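Co-type Nitrile Hydratase beta subunit (Pseudomonas putida, PDB 3QYH) probably forms, with an alpha subunit, a cobalt-dependent nitrile hydratase, an enzyme that hydrates nitriles to the corresponding amides. Local coordinates at residues Asp28-Leu40 against Thr67-Leu80. Numbering follows the deposited sequence.
Sequences DWEKTVMSLLPAL and TYYELWLHVFENLL
T67 meets W29 just ahead of helix 68-82: its OG1 sits at the edge of the indole, close to the ring plane, 3.6 Å from W29 CH2. That hydroxyl donates to E70 OE2, on the anti lone pair, and the T67 backbone N donates to the same oxygen from well above the carboxylate plane. A water bridges the helices here, donating to E30 OE2 and T67 OG1 and accepting from Y69 N, while E30 OE1 is held by the backbone N atoms of R26 and Y27. Y69 lies flanked by several partners: W29 CZ3 is 3.7 Å from its CB, E30 CG approaches CD2, and M34 runs alongside with CB near CE1. Replacing Y69 by an alanine would probably leave the E30 methylenes and M34 without the ring they lie against, opening a gap between the two helices. W72 is approached at an edge and over a face. The carbonyl O of M34 lies at the indole edge, 3.6 Å from W72 CZ3, whereas L37 CD1 sits over a face, 3.9 Å from the centroid of the six-membered ring, a CH-pi contact. V33 is the knob of this level, among Y69, W72, L73 and F76; with CG1 anti to the backbone N (chi1 174°), that methyl reaches 3.6 Å from W72 CB. One turn on, F76 returns the insertion, fitting among V33, L36, L37 and L40. L40 CD1 lies over its face, 4.0 Å from the ring centroid, and also touches L80 CD1. Helix axes 9.4 Å apart, crossing at 49°, illustrate how reciprocal knobs-into-holes packing can join two helices within the largely helical N-terminal part of a nitrile hydratase beta subunit, with the side chain of W72 about 9 Å from the bound cobalt(III) ion.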
loop_
_atom_site.group_PDB
_atom_site.type_symbol
_atom_site.label_atom_id
_atom_site.label_comp_id
_atom_site.label_asym_id
_atom_site.label_seq_id
_atom_site.Cartn_x
_atom_site.Cartn_y
_atom_site.Cartn_z
ATOM N N ASP B 28 21.036 -6.579 1.419
ATOM C CA ASP B 28 21.528 -5.766 0.291
ATOM C C ASP B 28 20.790 -6.030 -1.017
ATOM O O ASP B 28 20.497 -5.086 -1.750
ATOM C CB ASP B 28 23.030 -5.931 0.085
ATOM C CG ASP B 28 23.849 -5.124 1.083
ATOM O OD1 ASP B 28 23.258 -4.314 1.841
ATOM O OD2 ASP B 28 25.086 -5.300 1.110
ATOM N N TRP B 29 20.479 -7.298 -1.313
ATOM C CA TRP B 29 19.789 -7.613 -2.567
ATOM C C TRP B 29 18.415 -6.922 -2.666
ATOM O O TRP B 29 17.937 -6.599 -3.753
ATOM C CB TRP B 29 19.694 -9.134 -2.777
ATOM C CG TRP B 29 18.850 -9.884 -1.752
ATOM C CD1 TRP B 29 19.302 -10.543 -0.655
ATOM C CD2 TRP B 29 17.428 -10.053 -1.762
ATOM N NE1 TRP B 29 18.250 -11.107 0.029
ATOM C CE2 TRP B 29 17.089 -10.829 -0.635
ATOM C CE3 TRP B 29 16.410 -9.627 -2.608
ATOM C CZ2 TRP B 29 15.778 -11.182 -0.334
ATOM C CZ3 TRP B 29 15.107 -9.985 -2.312
ATOM C CH2 TRP B 29 14.804 -10.752 -1.185
ATOM N N GLU B 30 17.780 -6.679 -1.529
ATOM C CA GLU B 30 16.496 -5.973 -1.520
ATOM C C GLU B 30 16.588 -4.550 -2.075
ATOM O O GLU B 30 15.637 -4.043 -2.668
ATOM C CB GLU B 30 15.908 -5.928 -0.106
ATOM C CG GLU B 30 15.498 -7.304 0.442
ATOM C CD GLU B 30 14.936 -7.215 1.863
ATOM O OE1 GLU B 30 15.313 -6.279 2.597
ATOM O OE2 GLU B 30 14.106 -8.078 2.233
ATOM N N LYS B 31 17.726 -3.896 -1.859
ATOM C CA LYS B 31 17.906 -2.538 -2.369
ATOM C C LYS B 31 17.849 -2.528 -3.889
ATOM O O LYS B 31 17.222 -1.660 -4.496
ATOM C CB LYS B 31 19.248 -1.957 -1.902
ATOM C CG LYS B 31 19.360 -1.856 -0.377
ATOM C CD LYS B 31 20.784 -1.517 0.055
ATOM C CE LYS B 31 20.914 -1.580 1.590
ATOM N NZ LYS B 31 22.292 -1.253 2.067
ATOM N N THR B 32 18.539 -3.480 -4.493
ATOM C CA THR B 32 18.525 -3.643 -5.946
ATOM C C THR B 32 17.114 -3.902 -6.462
ATOM O O THR B 32 16.646 -3.244 -7.416
ATOM C CB THR B 32 19.431 -4.829 -6.346
ATOM O OG1 THR B 32 20.740 -4.608 -5.807
ATOM C CG2 THR B 32 19.502 -4.985 -7.866
ATOM N N VAL B 33 16.427 -4.872 -5.861
ATOM C CA VAL B 33 15.083 -5.215 -6.329
ATOM C C VAL B 33 14.124 -4.024 -6.177
ATOM O O VAL B 33 13.368 -3.668 -7.087
ATOM C CB VAL B 33 14.520 -6.461 -5.588
ATOM C CG1 VAL B 33 13.074 -6.693 -6.000
ATOM C CG2 VAL B 33 15.376 -7.716 -5.919
ATOM N N MET B 34 14.147 -3.385 -5.019
ATOM C CA MET B 34 13.245 -2.259 -4.802
ATOM C C MET B 34 13.488 -1.155 -5.840
ATOM O O MET B 34 12.545 -0.630 -6.423
ATOM C CB MET B 34 13.411 -1.706 -3.384
ATOM C CG MET B 34 12.448 -0.582 -3.055
ATOM S SD MET B 34 13.124 1.052 -3.530
ATOM C CE MET B 34 11.623 1.890 -3.992
ATOM N N SER B 35 14.753 -0.834 -6.107
ATOM C CA SER B 35 15.055 0.302 -6.983
ATOM C C SER B 35 14.770 0.003 -8.462
ATOM O O SER B 35 14.616 0.916 -9.270
ATOM C CB SER B 35 16.500 0.797 -6.796
ATOM O OG SER B 35 17.410 -0.192 -7.220
ATOM N N LEU B 36 14.673 -1.273 -8.808
ATOM C CA LEU B 36 14.331 -1.658 -10.174
ATOM C C LEU B 36 12.910 -1.261 -10.550
ATOM O O LEU B 36 12.639 -0.973 -11.734
ATOM C CB LEU B 36 14.499 -3.167 -10.365
ATOM C CG LEU B 36 15.946 -3.647 -10.518
ATOM C CD1 LEU B 36 15.973 -5.177 -10.629
ATOM C CD2 LEU B 36 16.612 -2.992 -11.728
ATOM N N LEU B 37 11.994 -1.228 -9.576
ATOM C CA LEU B 37 10.598 -0.962 -9.915
ATOM C C LEU B 37 10.371 0.409 -10.553
ATOM O O LEU B 37 9.773 0.501 -11.620
ATOM C CB LEU B 37 9.684 -1.109 -8.704
ATOM C CG LEU B 37 8.230 -1.534 -8.875
ATOM C CD1 LEU B 37 7.267 -0.983 -7.814
ATOM C CD2 LEU B 37 7.633 -1.629 -10.304
ATOM N N PRO B 38 10.832 1.484 -9.898
ATOM C CA PRO B 38 10.645 2.808 -10.518
ATOM C C PRO B 38 11.390 2.901 -11.844
ATOM O O PRO B 38 10.937 3.583 -12.780
ATOM C CB PRO B 38 11.285 3.777 -9.512
ATOM C CG PRO B 38 11.528 2.984 -8.285
ATOM C CD PRO B 38 11.554 1.556 -8.614
ATOM N N ALA B 39 12.536 2.237 -11.941
ATOM C CA ALA B 39 13.294 2.299 -13.195
ATOM C C ALA B 39 12.494 1.667 -14.351
ATOM O O ALA B 39 12.407 2.221 -15.447
ATOM C CB ALA B 39 14.672 1.637 -13.034
ATOM N N LEU B 40 11.873 0.525 -14.094
ATOM C CA LEU B 40 11.158 -0.183 -15.138
ATOM C C LEU B 40 9.814 0.466 -15.436
ATOM O O LEU B 40 9.384 0.490 -16.581
ATOM C CB LEU B 40 10.991 -1.667 -14.778
ATOM C CG LEU B 40 12.307 -2.430 -14.639
ATOM C CD1 LEU B 40 12.083 -3.838 -14.053
ATOM C CD2 LEU B 40 13.051 -2.509 -15.988
ATOM N N THR B 67 9.748 -13.986 0.579
ATOM C CA THR B 67 9.752 -12.702 1.269
ATOM C C THR B 67 9.266 -11.629 0.290
ATOM O O THR B 67 9.183 -11.869 -0.914
ATOM C CB THR B 67 11.141 -12.336 1.822
ATOM O OG1 THR B 67 12.066 -12.209 0.737
ATOM C CG2 THR B 67 11.639 -13.409 2.780
ATOM N N TYR B 68 8.932 -10.448 0.794
ATOM C CA TYR B 68 8.273 -9.449 -0.046
ATOM C C TYR B 68 8.984 -9.156 -1.377
ATOM O O TYR B 68 8.363 -9.204 -2.439
ATOM C CB TYR B 68 8.050 -8.157 0.731
ATOM C CG TYR B 68 7.285 -7.124 -0.055
ATOM C CD1 TYR B 68 5.906 -7.246 -0.243
ATOM C CD2 TYR B 68 7.941 -6.018 -0.601
ATOM C CE1 TYR B 68 5.201 -6.307 -0.949
ATOM C CE2 TYR B 68 7.252 -5.058 -1.312
ATOM C CZ TYR B 68 5.878 -5.209 -1.490
ATOM O OH TYR B 68 5.181 -4.246 -2.192
ATOM N N TYR B 69 10.273 -8.832 -1.326
ATOM C CA TYR B 69 10.969 -8.454 -2.539
ATOM C C TYR B 69 11.239 -9.644 -3.480
ATOM O O TYR B 69 11.569 -9.450 -4.648
ATOM C CB TYR B 69 12.228 -7.642 -2.231
ATOM C CG TYR B 69 11.892 -6.260 -1.685
ATOM C CD1 TYR B 69 11.266 -5.298 -2.497
ATOM C CD2 TYR B 69 12.166 -5.928 -0.364
ATOM C CE1 TYR B 69 10.923 -4.049 -2.015
ATOM C CE2 TYR B 69 11.840 -4.648 0.142
ATOM C CZ TYR B 69 11.208 -3.732 -0.692
ATOM O OH TYR B 69 10.892 -2.495 -0.218
ATOM N N GLU B 70 11.050 -10.869 -2.994
ATOM C CA GLU B 70 11.044 -12.010 -3.901
ATOM C C GLU B 70 9.839 -11.953 -4.825
ATOM O O GLU B 70 9.916 -12.399 -5.968
ATOM C CB GLU B 70 11.047 -13.330 -3.142
ATOM C CG GLU B 70 12.345 -13.641 -2.485
ATOM C CD GLU B 70 12.259 -14.916 -1.670
ATOM O OE1 GLU B 70 12.168 -15.996 -2.281
ATOM O OE2 GLU B 70 12.257 -14.821 -0.426
ATOM N N LEU B 71 8.718 -11.417 -4.338
ATOM C CA LEU B 71 7.542 -11.260 -5.202
ATOM C C LEU B 71 7.851 -10.285 -6.347
ATOM O O LEU B 71 7.486 -10.520 -7.496
ATOM C CB LEU B 71 6.335 -10.741 -4.413
ATOM C CG LEU B 71 6.088 -11.443 -3.067
ATOM C CD1 LEU B 71 4.873 -10.812 -2.397
ATOM C CD2 LEU B 71 5.906 -12.932 -3.256
ATOM N N TRP B 72 8.524 -9.190 -6.032
ATOM C CA TRP B 72 8.889 -8.226 -7.063
ATOM C C TRP B 72 9.867 -8.844 -8.057
ATOM O O TRP B 72 9.735 -8.649 -9.274
ATOM C CB TRP B 72 9.528 -6.988 -6.437
ATOM C CG TRP B 72 8.564 -6.088 -5.715
ATOM C CD1 TRP B 72 7.352 -6.433 -5.197
ATOM C CD2 TRP B 72 8.744 -4.694 -5.430
ATOM N NE1 TRP B 72 6.762 -5.336 -4.602
ATOM C CE2 TRP B 72 7.591 -4.259 -4.731
ATOM C CE3 TRP B 72 9.767 -3.770 -5.698
ATOM C CZ2 TRP B 72 7.433 -2.937 -4.290
ATOM C CZ3 TRP B 72 9.611 -2.460 -5.258
ATOM C CH2 TRP B 72 8.460 -2.055 -4.566
ATOM N N LEU B 73 10.859 -9.558 -7.541
ATOM C CA LEU B 73 11.851 -10.212 -8.397
ATOM C C LEU B 73 11.147 -11.136 -9.393
ATOM O O LEU B 73 11.505 -11.189 -10.572
ATOM C CB LEU B 73 12.875 -10.991 -7.558
ATOM C CG LEU B 73 13.833 -11.883 -8.358
ATOM C CD1 LEU B 73 14.652 -11.070 -9.364
ATOM C CD2 LEU B 73 14.736 -12.647 -7.436
ATOM N N HIS B 74 10.131 -11.847 -8.912
ATOM C CA HIS B 74 9.339 -12.735 -9.768
ATOM C C HIS B 74 8.702 -11.959 -10.898
ATOM O O HIS B 74 8.746 -12.401 -12.052
ATOM C CB HIS B 74 8.242 -13.490 -8.980
ATOM C CG HIS B 74 7.210 -14.134 -9.858
ATOM N ND1 HIS B 74 7.281 -15.457 -10.243
ATOM C CD2 HIS B 74 6.110 -13.621 -10.468
ATOM C CE1 HIS B 74 6.257 -15.736 -11.030
ATOM N NE2 HIS B 74 5.531 -14.640 -11.182
ATOM N N VAL B 75 8.120 -10.801 -10.586
ATOM C CA VAL B 75 7.477 -10.001 -11.622
ATOM C C VAL B 75 8.499 -9.604 -12.683
ATOM O O VAL B 75 8.236 -9.726 -13.878
ATOM C CB VAL B 75 6.819 -8.720 -11.055
ATOM C CG1 VAL B 75 6.212 -7.894 -12.168
ATOM C CG2 VAL B 75 5.765 -9.082 -10.029
ATOM N N PHE B 76 9.667 -9.130 -12.255
ATOM C CA PHE B 76 10.657 -8.661 -13.220
ATOM C C PHE B 76 11.085 -9.812 -14.152
ATOM O O PHE B 76 11.245 -9.622 -15.353
ATOM C CB PHE B 76 11.863 -8.040 -12.508
ATOM C CG PHE B 76 11.499 -6.901 -11.575
ATOM C CD1 PHE B 76 12.269 -6.634 -10.441
ATOM C CD2 PHE B 76 10.388 -6.109 -11.827
ATOM C CE1 PHE B 76 11.942 -5.580 -9.581
ATOM C CE2 PHE B 76 10.042 -5.059 -10.963
ATOM C CZ PHE B 76 10.813 -4.807 -9.834
ATOM N N GLU B 77 11.239 -11.004 -13.589
ATOM C CA GLU B 77 11.705 -12.158 -14.363
ATOM C C GLU B 77 10.659 -12.724 -15.316
ATOM O O GLU B 77 11.005 -13.411 -16.269
ATOM C CB GLU B 77 12.207 -13.266 -13.443
ATOM C CG GLU B 77 13.516 -12.926 -12.707
ATOM C CD GLU B 77 13.929 -14.033 -11.749
ATOM O OE1 GLU B 77 13.039 -14.788 -11.319
ATOM O OE2 GLU B 77 15.128 -14.156 -11.430
ATOM N N ASN B 78 9.391 -12.441 -15.051
ATOM C CA ASN B 78 8.306 -13.064 -15.786
ATOM C C ASN B 78 7.487 -12.088 -16.604
ATOM O O ASN B 78 7.278 -12.312 -17.798
ATOM C CB ASN B 78 7.422 -13.873 -14.843
ATOM C CG ASN B 78 8.105 -15.144 -14.376
ATOM O OD1 ASN B 78 8.133 -16.141 -15.090
ATOM N ND2 ASN B 78 8.690 -15.107 -13.186
ATOM N N LEU B 79 7.043 -10.997 -15.987
ATOM C CA LEU B 79 6.253 -9.999 -16.711
ATOM C C LEU B 79 7.086 -9.362 -17.852
ATOM O O LEU B 79 6.560 -9.046 -18.931
ATOM C CB LEU B 79 5.704 -8.938 -15.750
ATOM C CG LEU B 79 4.783 -7.876 -16.324
ATOM C CD1 LEU B 79 3.595 -8.556 -16.993
ATOM C CD2 LEU B 79 4.291 -6.947 -15.196
ATOM N N LEU B 80 8.386 -9.202 -17.639
ATOM C CA LEU B 80 9.201 -8.602 -18.697
ATOM C C LEU B 80 9.278 -9.546 -19.896
ATOM O O LEU B 80 9.450 -9.115 -21.031
ATOM C CB LEU B 80 10.608 -8.250 -18.211
ATOM C CG LEU B 80 10.702 -6.985 -17.324
ATOM C CD1 LEU B 80 12.130 -6.749 -16.878
ATOM C CD2 LEU B 80 10.188 -5.771 -18.081
HETATM O O HOH W 1 12.240 -9.347 0.866
#